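Local coordinates for protein dermonecrotic toxin (Pasteurella multocida, PDB 2EBF) that is a mitogen and dermonecrotic toxin that induces bone resorption in atrophic rhinitis of pigs, here as its C-terminal region with a membrane-localization domain and a thiol-protease-like catalytic triad, at residues Q92-E106 against F118-Y130. Residues are numbered along the deposited sequence; the frame is centred on the assembly and turned at random.
With GLC (alpha-D-glucopyranose), chain C.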
ATOM      1  N   GLN A  92       0.234  -8.569 -17.714  1.00 25.94           N
ATOM      2  CA  GLN A  92      -1.153  -8.324 -17.273  1.00 25.38           C
ATOM      3  C   GLN A  92      -1.460  -6.825 -17.253  1.00 25.55           C
ATOM      4  O   GLN A  92      -2.582  -6.423 -17.541  1.00 25.19           O
ATOM      5  CB  GLN A  92      -1.512  -9.033 -15.958  1.00 25.47           C
ATOM      6  CG  GLN A  92      -0.784  -8.584 -14.676  1.00 27.01           C
ATOM      7  CD  GLN A  92      -1.590  -7.624 -13.793  1.00 25.89           C
ATOM      8  OE1 GLN A  92      -1.348  -7.525 -12.581  1.00 27.87           O
ATOM      9  NE2 GLN A  92      -2.509  -6.890 -14.391  1.00 23.64           N
ATOM     10  N   GLY A  93      -0.456  -6.006 -16.939  1.00 25.43           N
ATOM     11  CA  GLY A  93      -0.609  -4.537 -16.991  1.00 25.11           C
ATOM     12  C   GLY A  93      -0.978  -4.053 -18.378  1.00 25.64           C
ATOM     13  O   GLY A  93      -1.901  -3.263 -18.533  1.00 25.65           O
ATOM     14  N   LEU A  94      -0.236  -4.517 -19.381  1.00 25.44           N
ATOM     15  CA  LEU A  94      -0.518  -4.214 -20.785  1.00 26.16           C
ATOM     16  C   LEU A  94      -1.892  -4.701 -21.247  1.00 26.12           C
ATOM     17  O   LEU A  94      -2.576  -4.022 -22.026  1.00 26.36           O
ATOM     18  CB  LEU A  94       0.567  -4.819 -21.675  1.00 26.34           C
ATOM     19  CG  LEU A  94       1.943  -4.158 -21.561  1.00 27.72           C
ATOM     20  CD1 LEU A  94       3.021  -5.078 -22.133  1.00 29.90           C
ATOM     21  CD2 LEU A  94       1.974  -2.781 -22.240  1.00 29.51           C
ATOM     22  N   MET A  95      -2.273  -5.888 -20.790  1.00 25.60           N
ATOM     23  CA  MET A  95      -3.607  -6.432 -21.086  1.00 25.93           C
ATOM     24  C   MET A  95      -4.725  -5.539 -20.579  1.00 25.06           C
ATOM     25  O   MET A  95      -5.668  -5.251 -21.314  1.00 24.40           O
ATOM     26  CB  MET A  95      -3.736  -7.844 -20.538  1.00 25.57           C
ATOM     27  CG  MET A  95      -2.931  -8.822 -21.365  1.00 26.03           C
ATOM     28  SD  MET A  95      -2.582 -10.371 -20.544  1.00 28.06           S
ATOM     29  CE  MET A  95      -4.155 -11.222 -20.730  1.00 24.23           C
ATOM     30  N   HIS A  96      -4.604  -5.067 -19.342  1.00 24.81           N
ATOM     31  CA  HIS A  96      -5.584  -4.110 -18.809  1.00 24.93           C
ATOM     32  C   HIS A  96      -5.606  -2.804 -19.625  1.00 25.34           C
ATOM     33  O   HIS A  96      -6.674  -2.262 -19.886  1.00 25.87           O
ATOM     34  CB  HIS A  96      -5.322  -3.808 -17.329  1.00 24.77           C
ATOM     35  CG  HIS A  96      -5.762  -4.893 -16.384  1.00 24.26           C
ATOM     36  ND1 HIS A  96      -4.868  -5.671 -15.682  1.00 20.73           N
ATOM     37  CD2 HIS A  96      -6.997  -5.297 -15.990  1.00 24.57           C
ATOM     38  CE1 HIS A  96      -5.530  -6.513 -14.903  1.00 25.63           C
ATOM     39  NE2 HIS A  96      -6.823  -6.312 -15.078  1.00 24.02           N
ATOM     40  N   GLU A  97      -4.430  -2.315 -20.030  1.00 25.30           N
ATOM     41  CA  GLU A  97      -4.323  -1.138 -20.892  1.00 25.81           C
ATOM     42  C   GLU A  97      -5.055  -1.340 -22.221  1.00 25.64           C
ATOM     43  O   GLU A  97      -5.784  -0.439 -22.675  1.00 24.99           O
ATOM     44  CB  GLU A  97      -2.850  -0.766 -21.131  1.00 25.73           C
ATOM     45  CG  GLU A  97      -2.126  -0.231 -19.880  1.00 26.51           C
ATOM     46  CD  GLU A  97      -0.623  -0.021 -20.085  1.00 27.95           C
ATOM     47  OE1 GLU A  97      -0.126  -0.261 -21.192  1.00 30.47           O
ATOM     48  OE2 GLU A  97       0.067   0.384 -19.130  1.00 32.11           O
ATOM     49  N   LEU A  98      -4.891  -2.517 -22.826  1.00 25.09           N
ATOM     50  CA  LEU A  98      -5.586  -2.839 -24.078  1.00 25.89           C
ATOM     51  C   LEU A  98      -7.094  -2.848 -23.888  1.00 26.12           C
ATOM     52  O   LEU A  98      -7.839  -2.372 -24.751  1.00 25.83           O
ATOM     53  CB  LEU A  98      -5.159  -4.206 -24.617  1.00 25.73           C
ATOM     54  CG  LEU A  98      -5.022  -4.375 -26.147  1.00 27.05           C
ATOM     55  CD1 LEU A  98      -5.082  -5.829 -26.592  1.00 26.09           C
ATOM     56  CD2 LEU A  98      -5.916  -3.470 -27.020  1.00 26.31           C
ATOM     57  N   MET A  99      -7.541  -3.409 -22.769  1.00 26.81           N
ATOM     58  CA  MET A  99      -8.963  -3.385 -22.441  1.00 28.30           C
ATOM     59  C   MET A  99      -9.473  -1.940 -22.458  1.00 27.09           C
ATOM     60  O   MET A  99     -10.494  -1.662 -23.077  1.00 26.47           O
ATOM     61  CB  MET A  99      -9.233  -4.021 -21.078  1.00 28.55           C
ATOM     62  CG  MET A  99      -9.047  -5.538 -20.996  1.00 30.51           C
ATOM     63  SD  MET A  99      -9.435  -6.024 -19.299  1.00 33.21           S
ATOM     64  CE  MET A  99      -8.843  -7.700 -19.297  1.00 33.90           C
ATOM     65  N   GLU A 100      -8.753  -1.024 -21.798  1.00 27.06           N
ATOM     66  CA  GLU A 100      -9.160   0.390 -21.808  1.00 27.17           C
ATOM     67  C   GLU A 100      -9.215   0.979 -23.228  1.00 27.32           C
ATOM     68  O   GLU A 100     -10.189   1.652 -23.576  1.00 26.80           O
ATOM     69  CB  GLU A 100      -8.327   1.281 -20.871  1.00 27.14           C
ATOM     70  CG  GLU A 100      -8.796   2.763 -20.933  1.00 27.61           C
ATOM     71  CD  GLU A 100      -8.074   3.711 -19.984  1.00 27.41           C
ATOM     72  OE1 GLU A 100      -7.444   3.266 -19.001  1.00 26.60           O
ATOM     73  OE2 GLU A 100      -8.152   4.936 -20.229  1.00 30.35           O
ATOM     74  N   LEU A 101      -8.190   0.712 -24.045  1.00 27.44           N
ATOM     75  CA  LEU A 101      -8.193   1.181 -25.436  1.00 27.44           C
ATOM     76  C   LEU A 101      -9.452   0.752 -26.186  1.00 27.63           C
ATOM     77  O   LEU A 101     -10.031   1.540 -26.934  1.00 27.87           O
ATOM     78  CB  LEU A 101      -6.948   0.694 -26.194  1.00 28.07           C
ATOM     79  CG  LEU A 101      -5.580   1.154 -25.683  1.00 27.20           C
ATOM     80  CD1 LEU A 101      -4.501   0.764 -26.670  1.00 28.93           C
ATOM     81  CD2 LEU A 101      -5.575   2.654 -25.451  1.00 27.78           C
ATOM     82  N   ILE A 102      -9.851  -0.482 -25.975  1.00 27.68           N
ATOM     83  CA  ILE A 102     -11.042  -1.003 -26.567  1.00 28.03           C
ATOM     84  C   ILE A 102     -12.306  -0.351 -26.020  1.00 28.16           C
ATOM     85  O   ILE A 102     -13.149   0.020 -26.763  1.00 28.01           O
ATOM     86  CB  ILE A 102     -11.092  -2.518 -26.470  1.00 28.16           C
ATOM     87  CG1 ILE A 102      -9.926  -3.117 -27.243  1.00 29.18           C
ATOM     88  CG2 ILE A 102     -12.357  -3.041 -26.950  1.00 26.82           C
ATOM     89  CD1 ILE A 102      -9.743  -4.537 -26.999  1.00 35.44           C
ATOM     90  N   ASP A 103     -12.389  -0.206 -24.714  1.00 27.91           N
ATOM     91  CA  ASP A 103     -13.455   0.576 -24.068  1.00 27.86           C
ATOM     92  C   ASP A 103     -13.636   1.954 -24.715  1.00 28.16           C
ATOM     93  O   ASP A 103     -14.751   2.347 -25.062  1.00 27.95           O
ATOM     94  CB  ASP A 103     -13.158   0.768 -22.575  1.00 27.49           C
ATOM     95  CG  ASP A 103     -13.311  -0.502 -21.762  1.00 28.45           C
ATOM     96  OD1 ASP A 103     -13.925  -1.491 -22.236  1.00 27.58           O
ATOM     97  OD2 ASP A 103     -12.796  -0.505 -20.623  1.00 28.49           O
ATOM     98  N   LEU A 104     -12.526   2.678 -24.867  1.00 27.86           N
ATOM     99  CA  LEU A 104     -12.530   4.033 -25.391  1.00 28.36           C
ATOM    100  C   LEU A 104     -12.948   4.068 -26.862  1.00 29.18           C
ATOM    101  O   LEU A 104     -13.710   4.942 -27.270  1.00 28.40           O
ATOM    102  CB  LEU A 104     -11.149   4.672 -25.232  1.00 28.34           C
ATOM    103  CG  LEU A 104     -10.689   5.021 -23.808  1.00 28.61           C
ATOM    104  CD1 LEU A 104      -9.227   5.446 -23.815  1.00 28.80           C
ATOM    105  CD2 LEU A 104     -11.555   6.123 -23.195  1.00 29.00           C
ATOM    106  N   TYR A 105     -12.447   3.107 -27.639  1.00 29.51           N
ATOM    107  CA  TYR A 105     -12.797   2.983 -29.050  1.00 30.32           C
ATOM    108  C   TYR A 105     -14.285   2.709 -29.221  1.00 31.23           C
ATOM    109  O   TYR A 105     -14.940   3.342 -30.054  1.00 31.55           O
ATOM    110  CB  TYR A 105     -11.979   1.871 -29.701  1.00 30.18           C
ATOM    111  CG  TYR A 105     -12.204   1.731 -31.193  1.00 30.21           C
ATOM    112  CD1 TYR A 105     -11.351   2.359 -32.107  1.00 29.99           C
ATOM    113  CD2 TYR A 105     -13.266   0.968 -31.690  1.00 29.29           C
ATOM    114  CE1 TYR A 105     -11.541   2.224 -33.469  1.00 29.36           C
ATOM    115  CE2 TYR A 105     -13.466   0.826 -33.052  1.00 29.08           C
ATOM    116  CZ  TYR A 105     -12.600   1.457 -33.934  1.00 30.09           C
ATOM    117  OH  TYR A 105     -12.801   1.330 -35.283  1.00 31.00           O
ATOM    118  N   GLU A 106     -14.800   1.766 -28.435  1.00 32.32           N
ATOM    119  CA  GLU A 106     -16.218   1.404 -28.430  1.00 34.41           C
ATOM    120  C   GLU A 106     -17.091   2.621 -28.104  1.00 35.25           C
ATOM    121  O   GLU A 106     -18.145   2.817 -28.701  1.00 35.29           O
ATOM    122  CB  GLU A 106     -16.457   0.289 -27.411  1.00 33.94           C
ATOM    123  CG  GLU A 106     -17.873  -0.233 -27.326  1.00 34.83           C
ATOM    124  CD  GLU A 106     -18.030  -1.285 -26.247  1.00 35.23           C
ATOM    125  OE1 GLU A 106     -17.610  -1.042 -25.089  1.00 36.56           O
ATOM    126  OE2 GLU A 106     -18.571  -2.361 -26.558  1.00 37.70           O
ATOM    127  N   PHE A 118     -13.077  -6.400 -31.850  1.00 28.82           N
ATOM    128  CA  PHE A 118     -12.524  -5.764 -30.648  1.00 28.76           C
ATOM    129  C   PHE A 118     -13.186  -6.299 -29.377  1.00 28.84           C
ATOM    130  O   PHE A 118     -12.518  -6.546 -28.368  1.00 28.20           O
ATOM    131  CB  PHE A 118     -12.643  -4.236 -30.729  1.00 28.65           C
ATOM    132  CG  PHE A 118     -11.673  -3.585 -31.702  1.00 29.69           C
ATOM    133  CD1 PHE A 118     -11.609  -2.201 -31.812  1.00 30.14           C
ATOM    134  CD2 PHE A 118     -10.817  -4.354 -32.495  1.00 30.59           C
ATOM    135  CE1 PHE A 118     -10.721  -1.586 -32.709  1.00 31.02           C
ATOM    136  CE2 PHE A 118      -9.925  -3.745 -33.386  1.00 30.21           C
ATOM    137  CZ  PHE A 118      -9.882  -2.358 -33.491  1.00 30.64           C
ATOM    138  N   ARG A 119     -14.498  -6.496 -29.433  1.00 29.00           N
ATOM    139  CA  ARG A 119     -15.230  -7.057 -28.294  1.00 29.62           C
ATOM    140  C   ARG A 119     -14.798  -8.487 -27.991  1.00 29.41           C
ATOM    141  O   ARG A 119     -14.675  -8.875 -26.821  1.00 29.23           O
ATOM    142  CB  ARG A 119     -16.742  -7.006 -28.540  1.00 29.43           C
ATOM    143  CG  ARG A 119     -17.317  -5.585 -28.518  1.00 31.07           C
ATOM    144  CD  ARG A 119     -18.823  -5.609 -28.781  1.00 31.01           C
ATOM    145  NE  ARG A 119     -19.437  -4.314 -28.480  1.00 35.55           N
ATOM    146  CZ  ARG A 119     -20.155  -3.585 -29.334  1.00 36.86           C
ATOM    147  NH1 ARG A 119     -20.377  -4.008 -30.573  1.00 37.77           N
ATOM    148  NH2 ARG A 119     -20.662  -2.425 -28.934  1.00 37.68           N
ATOM    149  N   GLU A 120     -14.576  -9.273 -29.042  1.00 29.38           N
ATOM    150  CA  GLU A 120     -14.108 -10.640 -28.859  1.00 29.31           C
ATOM    151  C   GLU A 120     -12.727 -10.637 -28.214  1.00 28.53           C
ATOM    152  O   GLU A 120     -12.471 -11.389 -27.275  1.00 28.13           O
ATOM    153  CB  GLU A 120     -14.093 -11.409 -30.181  1.00 30.31           C
ATOM    154  CG  GLU A 120     -13.238 -12.699 -30.147  1.00 33.81           C
ATOM    155  CD  GLU A 120     -13.765 -13.770 -29.189  1.00 41.94           C
ATOM    156  OE1 GLU A 120     -13.031 -14.769 -28.912  1.00 44.32           O
ATOM    157  OE2 GLU A 120     -14.919 -13.627 -28.723  1.00 44.15           O
ATOM    158  N   LEU A 121     -11.850  -9.776 -28.715  1.00 27.92           N
ATOM    159  CA  LEU A 121     -10.513  -9.626 -28.149  1.00 27.55           C
ATOM    160  C   LEU A 121     -10.567  -9.198 -26.679  1.00 27.57           C
ATOM    161  O   LEU A 121      -9.820  -9.718 -25.851  1.00 26.58           O
ATOM    162  CB  LEU A 121      -9.699  -8.616 -28.961  1.00 27.38           C
ATOM    163  CG  LEU A 121      -8.286  -8.278 -28.478  1.00 27.97           C
ATOM    164  CD1 LEU A 121      -7.397  -9.520 -28.330  1.00 28.00           C
ATOM    165  CD2 LEU A 121      -7.643  -7.267 -29.412  1.00 27.14           C
ATOM    166  N   ARG A 122     -11.435  -8.243 -26.364  1.00 27.81           N
ATOM    167  CA  ARG A 122     -11.591  -7.789 -24.978  1.00 28.33           C
ATOM    168  C   ARG A 122     -12.023  -8.934 -24.062  1.00 28.57           C
ATOM    169  O   ARG A 122     -11.503  -9.082 -22.958  1.00 28.60           O
ATOM    170  CB  ARG A 122     -12.579  -6.620 -24.891  1.00 28.26           C
ATOM    171  CG  ARG A 122     -12.666  -6.007 -23.496  1.00 28.49           C
ATOM    172  CD  ARG A 122     -13.539  -4.752 -23.470  1.00 28.44           C
ATOM    173  NE  ARG A 122     -14.865  -4.992 -24.035  1.00 29.58           N
ATOM    174  CZ  ARG A 122     -15.711  -4.030 -24.405  1.00 29.95           C
ATOM    175  NH1 ARG A 122     -15.381  -2.758 -24.265  1.00 29.31           N
ATOM    176  NH2 ARG A 122     -16.895  -4.347 -24.917  1.00 29.69           N
ATOM    177  N   THR A 123     -12.968  -9.748 -24.523  1.00 29.14           N
ATOM    178  CA  THR A 123     -13.419 -10.908 -23.744  1.00 29.29           C
ATOM    179  C   THR A 123     -12.263 -11.907 -23.546  1.00 28.97           C
ATOM    180  O   THR A 123     -12.107 -12.476 -22.466  1.00 29.26           O
ATOM    181  CB  THR A 123     -14.639 -11.575 -24.405  1.00 29.82           C
ATOM    182  OG1 THR A 123     -15.692 -10.611 -24.506  1.00 29.48           O
ATOM    183  CG2 THR A 123     -15.142 -12.748 -23.577  1.00 31.27           C
ATOM    184  N   GLN A 124     -11.438 -12.091 -24.580  1.00 28.53           N
ATOM    185  CA  GLN A 124     -10.252 -12.964 -24.471  1.00 27.61           C
ATOM    186  C   GLN A 124      -9.306 -12.514 -23.374  1.00 27.34           C
ATOM    187  O   GLN A 124      -8.747 -13.344 -22.640  1.00 26.22           O
ATOM    188  CB  GLN A 124      -9.475 -13.039 -25.790  1.00 27.59           C
ATOM    189  CG  GLN A 124     -10.213 -13.758 -26.911  1.00 27.26           C
ATOM    190  CD  GLN A 124      -9.537 -13.620 -28.261  1.00 26.95           C
ATOM    191  OE1 GLN A 124     -10.011 -14.192 -29.253  1.00 30.07           O
ATOM    192  NE2 GLN A 124      -8.436 -12.873 -28.321  1.00 21.64           N
ATOM    193  N   LEU A 125      -9.088 -11.205 -23.301  1.00 27.28           N
ATOM    194  CA  LEU A 125      -8.190 -10.635 -22.302  1.00 26.98           C
ATOM    195  C   LEU A 125      -8.789 -10.831 -20.921  1.00 27.44           C
ATOM    196  O   LEU A 125      -8.085 -11.173 -19.980  1.00 27.74           O
ATOM    197  CB  LEU A 125      -7.955  -9.144 -22.565  1.00 26.47           C
ATOM    198  CG  LEU A 125      -7.266  -8.781 -23.899  1.00 26.06           C
ATOM    199  CD1 LEU A 125      -7.528  -7.311 -24.216  1.00 24.11           C
ATOM    200  CD2 LEU A 125      -5.777  -9.070 -23.823  1.00 26.33           C
ATOM    201  N   GLU A 126     -10.089 -10.607 -20.800  1.00 27.84           N
ATOM    202  CA  GLU A 126     -10.764 -10.827 -19.506  1.00 28.59           C
ATOM    203  C   GLU A 126     -10.604 -12.266 -19.021  1.00 28.79           C
ATOM    204  O   GLU A 126     -10.296 -12.509 -17.845  1.00 28.84           O
ATOM    205  CB  GLU A 126     -12.232 -10.457 -19.596  1.00 29.16           C
ATOM    206  CG  GLU A 126     -12.521  -8.991 -19.754  1.00 30.75           C
ATOM    207  CD  GLU A 126     -13.999  -8.746 -20.008  1.00 35.12           C
ATOM    208  OE1 GLU A 126     -14.767  -9.733 -20.018  1.00 38.28           O
ATOM    209  OE2 GLU A 126     -14.401  -7.584 -20.200  1.00 36.12           O
ATOM    210  N   LYS A 127     -10.783 -13.215 -19.932  1.00 29.04           N
ATOM    211  CA  LYS A 127     -10.668 -14.628 -19.609  1.00 29.57           C
ATOM    212  C   LYS A 127      -9.226 -15.062 -19.325  1.00 29.06           C
ATOM    213  O   LYS A 127      -9.013 -15.990 -18.554  1.00 29.45           O
ATOM    214  CB  LYS A 127     -11.280 -15.501 -20.715  1.00 29.84           C
ATOM    215  CG  LYS A 127     -12.786 -15.309 -20.890  1.00 33.84           C
ATOM    216  CD  LYS A 127     -13.450 -16.517 -21.557  1.00 38.75           C
ATOM    217  CE  LYS A 127     -13.160 -16.593 -23.041  1.00 42.90           C
ATOM    218  NZ  LYS A 127     -13.800 -17.802 -23.666  1.00 44.85           N
ATOM    219  N   ALA A 128      -8.245 -14.401 -19.946  1.00 28.69           N
ATOM    220  CA  ALA A 128      -6.844 -14.713 -19.702  1.00 28.20           C
ATOM    221  C   ALA A 128      -6.372 -14.245 -18.323  1.00 28.71           C
ATOM    222  O   ALA A 128      -5.429 -14.817 -17.752  1.00 28.64           O
ATOM    223  CB  ALA A 128      -5.957 -14.102 -20.801  1.00 28.46           C
ATOM    224  N   LEU A 129      -7.005 -13.192 -17.812  1.00 28.24           N
ATOM    225  CA  LEU A 129      -6.625 -12.575 -16.535  1.00 28.93           C
ATOM    226  C   LEU A 129      -7.421 -13.074 -15.335  1.00 29.35           C
ATOM    227  O   LEU A 129      -6.864 -13.265 -14.249  1.00 29.83           O
ATOM    228  CB  LEU A 129      -6.830 -11.076 -16.635  1.00 29.31           C
ATOM    229  CG  LEU A 129      -5.640 -10.154 -16.920  1.00 31.44           C
ATOM    230  CD1 LEU A 129      -4.389 -10.895 -17.365  1.00 33.26           C
ATOM    231  CD2 LEU A 129      -6.076  -9.116 -17.895  1.00 32.58           C
ATOM    232  N   TYR A 130      -8.726 -13.225 -15.535  1.00 28.24           N
ATOM    233  CA  TYR A 130      -9.650 -13.587 -14.468  1.00 28.38           C
ATOM    234  C   TYR A 130     -10.163 -14.991 -14.712  1.00 28.36           C
ATOM    235  O   TYR A 130     -10.907 -15.235 -15.657  1.00 28.78           O
ATOM    236  CB  TYR A 130     -10.781 -12.548 -14.368  1.00 27.68           C
ATOM    237  CG  TYR A 130     -10.233 -11.167 -14.071  1.00 28.71           C
ATOM    238  CD1 TYR A 130      -9.987 -10.762 -12.757  1.00 28.29           C
ATOM    239  CD2 TYR A 130      -9.900 -10.281 -15.108  1.00 27.95           C
ATOM    240  CE1 TYR A 130      -9.471  -9.505 -12.476  1.00 29.20           C
ATOM    241  CE2 TYR A 130      -9.374  -9.019 -14.829  1.00 29.63           C
ATOM    242  CZ  TYR A 130      -9.155  -8.645 -13.511  1.00 29.32           C
ATOM    243  OH  TYR A 130      -8.611  -7.415 -13.226  1.00 28.80           O
TER
HETATM  244  C1  GLC C   2     -17.300  -1.805 -17.021  1.00 45.24           C
HETATM  245  C2  GLC C   2     -18.090  -0.691 -16.334  1.00 45.23           C
HETATM  246  C3  GLC C   2     -19.125  -0.123 -17.313  1.00 45.51           C
HETATM  247  C4  GLC C   2     -18.452   0.362 -18.596  1.00 45.92           C
HETATM  248  C5  GLC C   2     -17.560  -0.731 -19.197  1.00 45.05           C
HETATM  249  C6  GLC C   2     -16.697  -0.173 -20.320  1.00 45.05           C
HETATM  250  O1  GLC C   2     -18.210  -2.862 -17.333  1.00 44.52           O
HETATM  251  O2  GLC C   2     -18.725  -1.205 -15.156  1.00 44.04           O
HETATM  252  O3  GLC C   2     -19.872   0.951 -16.739  1.00 45.77           O
HETATM  253  O4  GLC C   2     -19.462   0.763 -19.540  1.00 46.56           O
HETATM  254  O5  GLC C   2     -16.676  -1.287 -18.211  1.00 44.92           O
HETATM  255  O6  GLC C   2     -15.829   0.828 -19.773  1.00 44.25           O
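Arg-122 reaches across an antiparallel helical hairpin to Asp-103 and Glu-106, joining helices 88-108 and 115-129 of the membrane-localization domain; the segment axes run at 151° and approach to 9.7 Å. Its guanidinium grips the Glu-106 carboxylate end-on. NH1 bonds to Glu-106 OE1 at 2.9 Å, nearly straight and within the guanidinium plane, though it meets the carboxylate from above; NH2 donates to OE2. NH1 also donates to Asp-103 OD1 at 2.8 Å, a more bent bond. Glu-106 OE2 receives a further bond from Arg-119 NE, nearly along its C-O axis. Four residues thus form one salt-bridge network, which a bend at chi3 (54°) of Arg-122 helps close. The Arg-122 side chain is a knob in the hole of Met-99, Ile-102, Asp-103 and Glu-106.

At the same end of the hairpin, the edge of Phe-118 points into the face of Tyr-105, with planes at 68° and centroids 4.8 Å apart, a T-shaped pair; Tyr-105 OH bonds to Ser-112. Toward the other end, Leu-129 is a second knob, among Gln-92, Met-95, His-96 and Met-99. The extended Met-99 meets it tip to tip, CE lying a tight 3.4 Å from Leu-129 CD2. Leu-129 CD2 also sits over one face of the His-96 imidazole, toward its rim, in a CH-pi contact, while Leu-156 of helix 151-164 touches His-96 and Leu-129.

Further out, Lys-147 pairs with Asp-103 OD2, next to a bound glucose, so the two carboxylate oxygens serve different partners. The far end closes where Tyr-130, past the helix, hydrogen-bonds through OH to His-96 NE2 at 2.8 Å.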